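Local atomic coordinates of ATP-dependent kinase YFH7 (Saccharomyces cerevisiae, PDB entry 2GA8), a protein that acts as an ATP-dependent P-loop kinase that could be involved in the assembly of the endoplasmic reticulum membrane. Residues T54-S57 with V62-V65; A88-N93 with G128-A133; K279-L284 with L290-I295; R169-F174 with P187-S192; L196-I201 with P235-P240. All blocks are in the same frame, centred on the assembly; numbering follows the deposited sequence.

From the N terminus, contact 1 closes a short loop, bringing the segment before strand 65-66 back to the last turns of helix 47-58. Contact 2 follows, joining helix 84-92 to the connection between strands 123-125 and 134-136. Contact 4 comes next, setting the turn after helix 168-171 against the segment before helix 192-206; contact 5 lays that helix on strand 237-243. Contact 3, last in the chain, packs helix 275-285 on strand 290-296 of the parallel sheet. The five lie in series, neither nested nor crossed, yet contact 2 touches contacts 4 and 5, and contact 3 touches contact 5, where both also meet one sulfate ion.

Contact 1. Residues T54-S57 with V62-V65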
# COMPACT_ATOMS: atom_id res chain seq x y z
N THR A 54 -19.78 15.47 -3.89
CA THR A 54 -21.19 15.77 -4.11
C THR A 54 -21.80 16.25 -2.79
O THR A 54 -22.63 17.16 -2.76
CB THR A 54 -21.94 14.51 -4.60
OG1 THR A 54 -21.41 14.09 -5.86
CG2 THR A 54 -23.43 14.80 -4.75
N PHE A 55 -21.38 15.62 -1.70
CA PHE A 55 -21.86 16.00 -0.37
C PHE A 55 -21.47 17.44 -0.06
O PHE A 55 -22.30 18.23 0.41
CB PHE A 55 -21.26 15.06 0.68
CG PHE A 55 -21.48 15.51 2.09
CD1 PHE A 55 -22.71 15.34 2.72
CD2 PHE A 55 -20.45 16.12 2.80
CE1 PHE A 55 -22.91 15.77 4.03
CE2 PHE A 55 -20.64 16.56 4.11
CZ PHE A 55 -21.88 16.38 4.73
N LEU A 56 -20.22 17.79 -0.33
CA LEU A 56 -19.72 19.14 -0.06
C LEU A 56 -20.45 20.21 -0.86
O LEU A 56 -20.54 21.35 -0.43
CB LEU A 56 -18.22 19.22 -0.36
CG LEU A 56 -17.32 18.37 0.54
CD1 LEU A 56 -15.88 18.51 0.07
CD2 LEU A 56 -17.46 18.79 2.00
N SER A 57 -20.95 19.83 -2.03
CA SER A 57 -21.68 20.76 -2.89
C SER A 57 -22.82 21.46 -2.14
O SER A 57 -23.04 22.65 -2.30
CB SER A 57 -22.25 20.02 -4.10
OG SER A 57 -23.25 20.80 -4.74
N VAL A 62 -18.90 22.79 5.81
CA VAL A 62 -18.98 21.78 6.87
C VAL A 62 -17.64 21.33 7.42
O VAL A 62 -17.56 20.88 8.56
CB VAL A 62 -19.76 20.53 6.37
CG1 VAL A 62 -18.95 19.83 5.28
CG2 VAL A 62 -20.05 19.59 7.52
N ILE A 63 -16.58 21.44 6.61
CA ILE A 63 -15.26 20.98 7.04
C ILE A 63 -14.63 21.78 8.18
O ILE A 63 -14.56 23.01 8.14
CB ILE A 63 -14.27 20.94 5.87
CG1 ILE A 63 -14.73 19.91 4.83
CG2 ILE A 63 -12.87 20.58 6.38
CD1 ILE A 63 -13.85 19.85 3.59
N GLU A 64 -14.18 21.05 9.19
CA GLU A 64 -13.52 21.65 10.35
C GLU A 64 -12.33 20.80 10.74
O GLU A 64 -12.41 19.57 10.78
CB GLU A 64 -14.49 21.74 11.53
CG GLU A 64 -15.68 22.65 11.30
CD GLU A 64 -16.51 22.83 12.55
OE1 GLU A 64 -15.94 23.25 13.58
OE2 GLU A 64 -17.73 22.57 12.51
N VAL A 65 -11.21 21.45 11.03
CA VAL A 65 -10.00 20.75 11.44
C VAL A 65 -9.81 21.03 12.93
O VAL A 65 -9.65 22.18 13.34
CB VAL A 65 -8.77 21.22 10.64
CG1 VAL A 65 -7.53 20.45 11.09
CG2 VAL A 65 -9.01 21.02 9.15
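Val62 meets Phe55 and Leu56 through one methyl, CG1, and its side chain crosses each of theirs at about a right angle. The methyl lies 3.7 Å from Leu56 CD2, and the ring carbon Phe55 CE2 is 3.9 Å from the same Val62 CG1. With chi1 at 67°, Val62 holds CG1 between its own backbone N and carbonyl carbon, which brings that branch to the helix. Phe55 has its ring anti to the backbone nitrogen (chi1 169°), whereas Leu56 leaves the helix with CG beside its nitrogen, and the two side chains converge on the valine from neighbouring positions of one turn. Leu56 CD2 also reaches the next residue, 4.1 Å from Ile63 CD1, again crosswise. Each type fits: the branch of leucine gives one methyl that serves two partners, compact valine, branched at CB, can put one methyl against two larger side chains, and the flat phenylalanine offers a ring carbon to that methyl while its ring stacks with His59. The ring also meets Phe223, while Val62 rests on Glu224 and Ser227 of helix 222-227. The whole is a small apolar patch at the C-terminal end of a helix, characteristic of a short helix-loop-strand connection, here leading from helix 47-58 into strand 65-66, which pairs in parallel with strand 230-231.

Contact 2. Residues A88-N93 with G128-A133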
# COMPACT_ATOMS: atom_id res chain seq x y z
N ALA A 88 25.13 9.81 5.09
CA ALA A 88 26.02 10.17 4.00
C ALA A 88 26.53 8.91 3.29
O ALA A 88 26.59 8.85 2.07
CB ALA A 88 27.19 10.99 4.53
N GLU A 89 26.91 7.91 4.08
CA GLU A 89 27.41 6.66 3.53
C GLU A 89 26.38 6.02 2.61
O GLU A 89 26.70 5.61 1.49
CB GLU A 89 27.75 5.69 4.67
CG GLU A 89 28.35 4.37 4.20
CD GLU A 89 28.63 3.42 5.34
OE1 GLU A 89 29.36 3.81 6.27
OE2 GLU A 89 28.13 2.27 5.31
N MET A 90 25.14 5.93 3.08
CA MET A 90 24.06 5.34 2.29
C MET A 90 23.89 6.08 0.97
O MET A 90 23.79 5.47 -0.09
CB MET A 90 22.74 5.40 3.07
CG MET A 90 21.51 5.16 2.21
SD MET A 90 19.99 5.47 3.12
CE MET A 90 19.93 7.27 3.08
N ILE A 91 23.84 7.41 1.05
CA ILE A 91 23.69 8.24 -0.13
C ILE A 91 24.86 8.01 -1.08
O ILE A 91 24.69 7.93 -2.29
CB ILE A 91 23.64 9.74 0.24
CG1 ILE A 91 22.43 10.02 1.13
CG2 ILE A 91 23.58 10.59 -1.03
CD1 ILE A 91 21.10 9.72 0.47
N GLU A 92 26.06 7.92 -0.50
CA GLU A 92 27.26 7.69 -1.29
C GLU A 92 27.17 6.33 -1.98
O GLU A 92 27.69 6.15 -3.08
CB GLU A 92 28.49 7.75 -0.39
CG GLU A 92 29.81 7.58 -1.12
CD GLU A 92 31.00 7.77 -0.21
OE1 GLU A 92 31.13 8.87 0.37
OE2 GLU A 92 31.81 6.83 -0.07
N ASN A 93 26.49 5.38 -1.34
CA ASN A 93 26.33 4.05 -1.91
C ASN A 93 25.04 3.93 -2.72
O ASN A 93 24.38 2.90 -2.71
CB ASN A 93 26.35 2.99 -0.80
CG ASN A 93 27.67 2.92 -0.08
OD1 ASN A 93 28.73 2.90 -0.71
ND2 ASN A 93 27.63 2.88 1.25
N GLY A 128 15.45 -1.67 1.44
CA GLY A 128 15.44 -1.24 0.05
C GLY A 128 16.14 0.09 -0.16
O GLY A 128 16.40 0.50 -1.29
N GLY A 129 16.45 0.78 0.93
CA GLY A 129 17.13 2.06 0.81
C GLY A 129 16.20 3.20 0.45
O GLY A 129 14.98 3.08 0.57
N THR A 130 16.76 4.31 -0.02
CA THR A 130 15.97 5.48 -0.36
C THR A 130 14.91 5.29 -1.44
O THR A 130 13.93 6.03 -1.47
CB THR A 130 16.87 6.66 -0.77
OG1 THR A 130 17.64 6.29 -1.93
CG2 THR A 130 17.82 7.02 0.36
N ALA A 131 15.10 4.31 -2.31
CA ALA A 131 14.14 4.07 -3.39
C ALA A 131 12.75 3.71 -2.89
O ALA A 131 11.76 3.95 -3.58
CB ALA A 131 14.66 2.97 -4.32
N ASN A 132 12.66 3.11 -1.70
CA ASN A 132 11.36 2.74 -1.14
C ASN A 132 11.06 3.55 0.11
O ASN A 132 10.25 3.15 0.94
CB ASN A 132 11.35 1.25 -0.78
CG ASN A 132 11.75 0.36 -1.95
OD1 ASN A 132 12.69 -0.41 -1.85
ND2 ASN A 132 11.02 0.48 -3.05
N ALA A 133 11.72 4.70 0.24
CA ALA A 133 11.52 5.54 1.41
C ALA A 133 10.10 6.07 1.57
O ALA A 133 9.41 6.37 0.59
CB ALA A 133 12.50 6.72 1.37
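Thr130 and Met90 supply most of the buried surface here, with a smaller share from Ile91. The methyl CG2 of Thr130 does all the touching on its side. It meets the end of the methionine at Met90 CE, 3.5 Å away, tighter than an ordinary carbon-carbon contact, and it is 3.8 Å from the sulfur, Met90 SD. Met90 runs out extended from the helix and then bends at its last torsion (chi3 78°), which turns the terminal methyl onto Thr130 CG2, the two side chains crossing at a slant. A long, unbranched thioether can reach from the helix to the loop and bend to fit its partner. Ile91, one residue on, only grazes the same methyl, with its CD1 4.2 Å from Thr130 CG2. Thr130 presents its methyl to these apolar groups, and its backbone is hydrogen-bonded to that of Gly95. Tyr111 of strand 109-111 touches both Met90 and Thr130, and Phe97 also packs on Met90. Just before the threonine, Gly129 has a positive phi of 80°, a conformation that glycine adopts easily. The chain then coils through bonds from Asn132 N to Gly129 O (3.2 Å) and from Ala133 N to Thr130 O (3.1 Å). Strands 123-125 and 134-136 are antiparallel neighbours, so this is the loop of a beta-hairpin in the mixed sheet, longer than a tight turn and packed through its threonine against the end of helix 84-92.

Contact 3. Residues K279-L284 with L290-I295. With SO4 (sulfate ion), chain I.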
# COMPACT_ATOMS: atom_id res chain seq x y z
N LYS A 279 2.78 -10.17 9.11
CA LYS A 279 2.48 -9.18 10.14
C LYS A 279 1.56 -8.05 9.66
O LYS A 279 1.04 -7.29 10.47
CB LYS A 279 3.79 -8.61 10.68
CG LYS A 279 4.75 -9.67 11.20
CD LYS A 279 6.09 -9.07 11.60
CE LYS A 279 7.09 -10.17 11.96
NZ LYS A 279 8.45 -9.63 12.28
N ILE A 280 1.35 -7.96 8.35
CA ILE A 280 0.51 -6.92 7.78
C ILE A 280 -0.94 -6.97 8.23
O ILE A 280 -1.48 -5.97 8.72
CB ILE A 280 0.53 -6.95 6.24
CG1 ILE A 280 1.91 -6.51 5.74
CG2 ILE A 280 -0.56 -6.03 5.67
CD1 ILE A 280 2.08 -6.63 4.24
N TYR A 281 -1.58 -8.13 8.05
CA TYR A 281 -2.98 -8.28 8.45
C TYR A 281 -3.18 -7.89 9.91
O TYR A 281 -3.99 -7.01 10.21
CB TYR A 281 -3.45 -9.73 8.25
CG TYR A 281 -4.82 -10.01 8.83
CD1 TYR A 281 -5.98 -9.55 8.19
CD2 TYR A 281 -4.97 -10.71 10.02
CE1 TYR A 281 -7.25 -9.78 8.74
CE2 TYR A 281 -6.24 -10.95 10.58
CZ TYR A 281 -7.37 -10.48 9.93
OH TYR A 281 -8.62 -10.70 10.47
N LYS A 282 -2.45 -8.54 10.81
CA LYS A 282 -2.59 -8.24 12.22
C LYS A 282 -2.35 -6.77 12.53
O LYS A 282 -3.10 -6.17 13.30
CB LYS A 282 -1.65 -9.10 13.06
CG LYS A 282 -1.78 -8.85 14.55
CD LYS A 282 -0.97 -9.84 15.37
CE LYS A 282 -1.05 -9.50 16.85
NZ LYS A 282 -2.46 -9.49 17.33
N THR A 283 -1.32 -6.18 11.93
CA THR A 283 -1.02 -4.77 12.19
C THR A 283 -2.21 -3.89 11.82
O THR A 283 -2.57 -2.99 12.57
CB THR A 283 0.24 -4.30 11.43
OG1 THR A 283 1.39 -5.00 11.93
CG2 THR A 283 0.46 -2.81 11.63
N LEU A 284 -2.84 -4.16 10.68
CA LEU A 284 -4.00 -3.37 10.27
C LEU A 284 -5.30 -3.86 10.91
O LEU A 284 -6.18 -3.07 11.25
CB LEU A 284 -4.14 -3.37 8.74
CG LEU A 284 -2.96 -2.76 7.96
CD1 LEU A 284 -3.27 -2.78 6.47
CD2 LEU A 284 -2.72 -1.33 8.42
N LEU A 290 -10.67 -2.52 9.67
CA LEU A 290 -10.14 -3.11 8.45
C LEU A 290 -11.14 -3.96 7.69
O LEU A 290 -11.88 -4.75 8.28
CB LEU A 290 -8.93 -3.99 8.79
CG LEU A 290 -8.35 -4.81 7.64
CD1 LEU A 290 -7.62 -3.88 6.68
CD2 LEU A 290 -7.40 -5.88 8.17
N LEU A 291 -11.17 -3.78 6.37
CA LEU A 291 -12.01 -4.59 5.49
C LEU A 291 -10.98 -5.31 4.63
O LEU A 291 -10.00 -4.70 4.20
CB LEU A 291 -12.93 -3.72 4.63
CG LEU A 291 -14.19 -3.26 5.36
CD1 LEU A 291 -15.06 -2.42 4.43
CD2 LEU A 291 -14.97 -4.48 5.86
N VAL A 292 -11.19 -6.60 4.40
CA VAL A 292 -10.27 -7.42 3.62
C VAL A 292 -10.95 -8.12 2.45
O VAL A 292 -11.95 -8.82 2.64
CB VAL A 292 -9.60 -8.48 4.51
CG1 VAL A 292 -8.59 -9.29 3.70
CG2 VAL A 292 -8.92 -7.81 5.70
N TYR A 293 -10.41 -7.93 1.25
CA TYR A 293 -10.95 -8.54 0.04
C TYR A 293 -9.86 -9.29 -0.71
O TYR A 293 -8.72 -8.83 -0.81
CB TYR A 293 -11.53 -7.48 -0.89
CG TYR A 293 -12.67 -6.71 -0.28
CD1 TYR A 293 -13.93 -7.29 -0.12
CD2 TYR A 293 -12.48 -5.41 0.19
CE1 TYR A 293 -14.97 -6.59 0.49
CE2 TYR A 293 -13.51 -4.70 0.80
CZ TYR A 293 -14.75 -5.30 0.95
OH TYR A 293 -15.76 -4.60 1.57
N LYS A 294 -10.22 -10.46 -1.22
CA LYS A 294 -9.27 -11.26 -1.98
C LYS A 294 -9.99 -11.64 -3.26
O LYS A 294 -11.09 -12.18 -3.23
CB LYS A 294 -8.88 -12.51 -1.17
CG LYS A 294 -7.64 -13.22 -1.67
CD LYS A 294 -7.94 -14.06 -2.88
CE LYS A 294 -6.68 -14.76 -3.38
NZ LYS A 294 -6.99 -15.61 -4.56
N ILE A 295 -9.37 -11.33 -4.39
CA ILE A 295 -9.97 -11.62 -5.69
C ILE A 295 -9.74 -13.06 -6.13
O ILE A 295 -8.62 -13.55 -6.09
CB ILE A 295 -9.39 -10.68 -6.78
CG1 ILE A 295 -9.61 -9.22 -6.39
CG2 ILE A 295 -10.04 -10.99 -8.13
CD1 ILE A 295 -8.93 -8.23 -7.33
S SO4 I . 8.42 -6.53 14.26
O1 SO4 I . 8.76 -6.78 12.84
O2 SO4 I . 8.91 -5.20 14.66
O3 SO4 I . 6.96 -6.59 14.43
O4 SO4 I . 9.06 -7.56 15.10
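The carbonyl oxygen of Lys279 is gripped twice by Thr283, one turn further along the helix: by the hydroxyl OG1 at 2.7 Å and by the amide N at 3.0 Å. The two donors reach Lys279 O from opposite faces of the carbonyl plane, the hydroxyl lying 35° out of it. Threonine can thus satisfy its hydroxyl within the helix itself. The lysine side chain runs extended to the sulfate ion, its NZ 2.9 Å from sulfate O1; Lys200 NZ binds the same ion, giving the anion two positive partners.

Packing across the contact is apolar. Tyr281 takes its ring out anti to its own nitrogen (chi1 172°), and Val292 CG2 sits at the ring edge, in its plane, 4.0 Å from Tyr281 CE1. Leu290 CD2 is 3.9 Å from Tyr281 CD1, while its other methyl, CD1, lies 4.1 Å from Leu284 CB. The forked leucine thus reaches two helix residues about a turn apart, and valine, branched at CB, suits a strand and offers a methyl to the ring edge.

The axes of segments 279-284 and 290-295 make 146°, as expected where a helix leads back into a parallel sheet. Strand 290-296 lies between strands 25-30 and 347-351, with helix 4-17 against Leu291 and Tyr293, while helix 192-206 packs against helix 275-285.

Contact 4. Residues R169-F174 with P187-S192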
# COMPACT_ATOMS: atom_id res chain seq x y z
N ARG A 169 18.94 -1.86 -9.02
CA ARG A 169 20.31 -1.80 -8.51
C ARG A 169 20.38 -2.54 -7.18
O ARG A 169 21.42 -3.07 -6.80
CB ARG A 169 20.77 -0.36 -8.33
CG ARG A 169 22.19 -0.25 -7.76
CD ARG A 169 22.72 1.18 -7.75
NE ARG A 169 23.03 1.68 -9.09
CZ ARG A 169 22.14 2.18 -9.94
NH1 ARG A 169 20.86 2.25 -9.60
NH2 ARG A 169 22.52 2.60 -11.14
N CYS A 170 19.26 -2.55 -6.46
CA CYS A 170 19.20 -3.24 -5.18
C CYS A 170 19.27 -4.74 -5.45
O CYS A 170 19.97 -5.49 -4.77
CB CYS A 170 17.90 -2.88 -4.46
SG CYS A 170 17.83 -3.34 -2.73
N LEU A 171 18.54 -5.19 -6.46
CA LEU A 171 18.52 -6.60 -6.81
C LEU A 171 19.89 -7.08 -7.28
O LEU A 171 20.20 -8.27 -7.19
CB LEU A 171 17.46 -6.87 -7.89
CG LEU A 171 16.01 -6.56 -7.52
CD1 LEU A 171 15.11 -6.87 -8.69
CD2 LEU A 171 15.59 -7.37 -6.29
N ASP A 172 20.72 -6.15 -7.76
CA ASP A 172 22.06 -6.50 -8.23
C ASP A 172 22.97 -6.86 -7.06
O ASP A 172 24.05 -7.42 -7.25
CB ASP A 172 22.69 -5.34 -9.00
CG ASP A 172 21.97 -5.03 -10.29
OD1 ASP A 172 21.62 -5.97 -11.02
OD2 ASP A 172 21.76 -3.83 -10.58
N LEU A 173 22.54 -6.52 -5.85
CA LEU A 173 23.32 -6.80 -4.66
C LEU A 173 22.94 -8.12 -4.00
O LEU A 173 23.57 -8.54 -3.03
CB LEU A 173 23.16 -5.65 -3.66
CG LEU A 173 23.62 -4.28 -4.16
CD1 LEU A 173 23.27 -3.21 -3.13
CD2 LEU A 173 25.12 -4.31 -4.42
N PHE A 174 21.91 -8.77 -4.52
CA PHE A 174 21.48 -10.05 -3.97
C PHE A 174 22.64 -11.04 -4.06
O PHE A 174 23.43 -10.97 -5.00
CB PHE A 174 20.27 -10.59 -4.74
CG PHE A 174 18.95 -10.25 -4.12
CD1 PHE A 174 18.66 -8.95 -3.73
CD2 PHE A 174 17.98 -11.23 -3.95
CE1 PHE A 174 17.42 -8.63 -3.17
CE2 PHE A 174 16.74 -10.92 -3.39
CZ PHE A 174 16.46 -9.62 -3.00
N PRO A 187 7.78 -12.46 -3.40
CA PRO A 187 7.69 -11.79 -2.11
C PRO A 187 9.03 -11.22 -1.63
O PRO A 187 9.07 -10.19 -0.97
CB PRO A 187 7.18 -12.89 -1.19
CG PRO A 187 6.34 -13.72 -2.10
CD PRO A 187 7.19 -13.81 -3.34
N SER A 188 10.11 -11.90 -1.98
CA SER A 188 11.44 -11.48 -1.56
C SER A 188 12.05 -10.33 -2.37
O SER A 188 13.15 -9.89 -2.06
CB SER A 188 12.41 -12.67 -1.58
OG SER A 188 12.59 -13.15 -2.90
N THR A 189 11.33 -9.85 -3.38
CA THR A 189 11.85 -8.74 -4.19
C THR A 189 11.18 -7.41 -3.88
O THR A 189 11.22 -6.48 -4.69
CB THR A 189 11.73 -9.04 -5.72
OG1 THR A 189 10.36 -9.26 -6.07
CG2 THR A 189 12.57 -10.25 -6.09
N PHE A 190 10.58 -7.31 -2.70
CA PHE A 190 9.91 -6.09 -2.24
C PHE A 190 10.48 -5.76 -0.87
O PHE A 190 10.88 -6.66 -0.12
CB PHE A 190 8.41 -6.32 -2.05
CG PHE A 190 7.63 -6.44 -3.32
CD1 PHE A 190 7.01 -5.33 -3.88
CD2 PHE A 190 7.48 -7.68 -3.94
CE1 PHE A 190 6.25 -5.44 -5.04
CE2 PHE A 190 6.73 -7.81 -5.10
CZ PHE A 190 6.11 -6.69 -5.65
N ASP A 191 10.53 -4.47 -0.54
CA ASP A 191 11.02 -4.07 0.78
C ASP A 191 9.85 -4.30 1.74
O ASP A 191 9.12 -3.36 2.10
CB ASP A 191 11.43 -2.59 0.79
CG ASP A 191 12.14 -2.20 2.07
OD1 ASP A 191 12.02 -2.93 3.08
OD2 ASP A 191 12.82 -1.16 2.08
N SER A 192 9.65 -5.55 2.15
CA SER A 192 8.56 -5.89 3.06
C SER A 192 8.73 -5.20 4.40
O SER A 192 7.74 -4.92 5.08
CB SER A 192 8.49 -7.41 3.27
OG SER A 192 9.69 -7.89 3.86
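Residues Leu171 to Phe174 form a type I turn, closed by Phe174 N on Leu171 O at 3.2 Å, and face the irregular segment 187-192, where the alpha carbons of Leu171 and Thr189 come nearest, 7.5 Å apart. Phe174 then reaches across with the edge of its ring: CZ is 3.5 Å from the carbonyl oxygen Ser188 O, which lies in the plane of the ring, and CE2 follows at 4.0 Å from that oxygen. Beside it, Leu171 and Thr189 meet more loosely, methyl to methyl, with Leu171 CD2 4.2 Å from Thr189 CG2. At chi1 59° the threonine keeps its methyl beside its own backbone nitrogen and its hydroxyl between nitrogen and carbonyl carbon. Two functions are thereby separated on one residue: the methyl packs against leucine, while OG1 is hydrogen-bonded to Ser186 O and Gly185 N. Ser188 OG likewise pairs with Ser186 OG. Further on, Asp191 is the N-cap of helix 192-206, its OD1 bonded to Asn194 N and its OD2 to Gly128 N. The short aspartate suits both tasks, since its carboxylate can reach amides close to the backbone. A mercury ion also lies about 3 Å from the Phe174 side chain. The contact is buried, and its chemistry is mixed: the slightly positive C-H edge of an aromatic ring facing a carbonyl oxygen suggests a weak electrostatic attraction, added to dispersion between methyl groups.

Contact 5. Residues L196-I201 with P235-P240; sequences LQLCKI and PDIFVP. With SO4 (sulfate ion), chain I.
A helix lying on a beta-sheet is what this contact forms: helix 192-206 covers strand 237-243 of the mixed sheet, and the axis of 196-201 runs at 158° to that of 237-240, nearly antiparallel. Ile237 and Val239, alternate residues of the strand, leave the backbone toward the helix, while Phe238 between them leaves away from it. From the helix come Leu198 and Ile201, one turn apart. The two methyls of Leu198 fork over one valine methyl: CD1 and CD2 each lie 3.8 Å from Val239 CG1, the side chains crossing at about a right angle. Leu198 CD1 also reaches Ile237 CG2 at 4.2 Å. Closer still, Ile201 CG2 is 3.6 Å from Ile237 CD1, the two isoleucines sliding past each other in opposite directions. Ile201 keeps that branch anti to its own nitrogen, leaving CG1 beside it (chi1 -72°). Beta-branched residues suit the strand, and all four side chains are buried. Lys200, exposed, extends instead to the sulfate ion, its NZ 2.8 Å from sulfate O2. Strand 237-243 runs between strands 134-136 and 248-256, and Ile134 touches both Leu198 and Ile237; helix 275-285 packs on Leu196 and Cys199, placing helix 192-206 between it and the mixed sheet.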
# COMPACT_ATOMS: atom_id res chain seq x y z
N LEU A 196 5.74 -2.93 5.93
CA LEU A 196 5.19 -3.23 7.24
C LEU A 196 5.27 -1.95 8.08
O LEU A 196 4.36 -1.64 8.84
CB LEU A 196 5.99 -4.35 7.92
CG LEU A 196 5.59 -4.67 9.37
CD1 LEU A 196 4.12 -5.05 9.42
CD2 LEU A 196 6.47 -5.81 9.90
N GLN A 197 6.36 -1.20 7.93
CA GLN A 197 6.52 0.03 8.69
C GLN A 197 5.44 1.03 8.29
O GLN A 197 4.94 1.77 9.14
CB GLN A 197 7.91 0.63 8.47
CG GLN A 197 8.27 1.74 9.45
CD GLN A 197 8.15 1.31 10.90
OE1 GLN A 197 8.55 0.21 11.27
NE2 GLN A 197 7.60 2.19 11.74
N LEU A 198 5.08 1.07 7.01
CA LEU A 198 4.01 1.98 6.60
C LEU A 198 2.73 1.55 7.30
O LEU A 198 1.95 2.39 7.75
CB LEU A 198 3.81 1.94 5.07
CG LEU A 198 2.60 2.71 4.54
CD1 LEU A 198 2.73 4.19 4.88
CD2 LEU A 198 2.50 2.52 3.02
N CYS A 199 2.50 0.24 7.39
CA CYS A 199 1.30 -0.25 8.05
C CYS A 199 1.27 0.11 9.53
O CYS A 199 0.21 0.41 10.07
CB CYS A 199 1.16 -1.76 7.87
SG CYS A 199 0.84 -2.23 6.16
N LYS A 200 2.43 0.11 10.19
CA LYS A 200 2.50 0.47 11.61
C LYS A 200 2.19 1.97 11.76
O LYS A 200 1.54 2.39 12.72
CB LYS A 200 3.88 0.19 12.18
CG LYS A 200 4.26 -1.27 12.24
CD LYS A 200 5.58 -1.45 13.00
CE LYS A 200 5.90 -2.92 13.21
NZ LYS A 200 7.16 -3.08 14.00
N ILE A 201 2.67 2.76 10.81
CA ILE A 201 2.44 4.19 10.81
C ILE A 201 0.95 4.44 10.61
O ILE A 201 0.34 5.26 11.31
CB ILE A 201 3.25 4.88 9.68
CG1 ILE A 201 4.73 4.89 10.06
CG2 ILE A 201 2.72 6.29 9.43
CD1 ILE A 201 5.64 5.43 8.98
N PRO A 235 0.13 14.35 10.18
CA PRO A 235 1.02 14.88 9.14
C PRO A 235 0.81 14.22 7.79
O PRO A 235 0.15 13.19 7.69
CB PRO A 235 2.40 14.57 9.70
CG PRO A 235 2.18 13.19 10.28
CD PRO A 235 0.83 13.33 10.99
N ASP A 236 1.36 14.83 6.74
CA ASP A 236 1.27 14.27 5.41
C ASP A 236 2.26 13.12 5.34
O ASP A 236 3.39 13.24 5.80
CB ASP A 236 1.63 15.30 4.33
CG ASP A 236 0.55 16.34 4.12
OD1 ASP A 236 -0.58 16.14 4.59
OD2 ASP A 236 0.84 17.36 3.45
N ILE A 237 1.83 12.00 4.77
CA ILE A 237 2.69 10.83 4.62
C ILE A 237 2.81 10.57 3.13
O ILE A 237 1.81 10.37 2.45
CB ILE A 237 2.07 9.60 5.30
CG1 ILE A 237 1.87 9.87 6.79
CG2 ILE A 237 2.98 8.38 5.10
CD1 ILE A 237 1.04 8.82 7.50
N PHE A 238 4.04 10.58 2.63
CA PHE A 238 4.30 10.34 1.22
C PHE A 238 4.84 8.94 0.99
O PHE A 238 5.81 8.53 1.63
CB PHE A 238 5.29 11.37 0.69
CG PHE A 238 4.75 12.76 0.70
CD1 PHE A 238 3.97 13.22 -0.35
CD2 PHE A 238 4.97 13.60 1.80
CE1 PHE A 238 3.40 14.49 -0.31
CE2 PHE A 238 4.41 14.87 1.84
CZ PHE A 238 3.62 15.32 0.79
N VAL A 239 4.21 8.21 0.09
CA VAL A 239 4.63 6.84 -0.19
C VAL A 239 5.09 6.70 -1.63
O VAL A 239 4.55 7.33 -2.54
CB VAL A 239 3.49 5.84 0.12
CG1 VAL A 239 3.04 6.00 1.56
CG2 VAL A 239 2.33 6.05 -0.82
N PRO A 240 6.12 5.87 -1.86
CA PRO A 240 6.66 5.65 -3.20
C PRO A 240 5.68 4.99 -4.16
O PRO A 240 4.72 4.34 -3.75
CB PRO A 240 7.88 4.78 -2.94
CG PRO A 240 7.45 3.96 -1.75
CD PRO A 240 6.80 5.01 -0.87
S SO4 I . 8.42 -6.53 14.26
O1 SO4 I . 8.76 -6.78 12.84
O2 SO4 I . 8.91 -5.20 14.66
O3 SO4 I . 6.96 -6.59 14.43
O4 SO4 I . 9.06 -7.56 15.10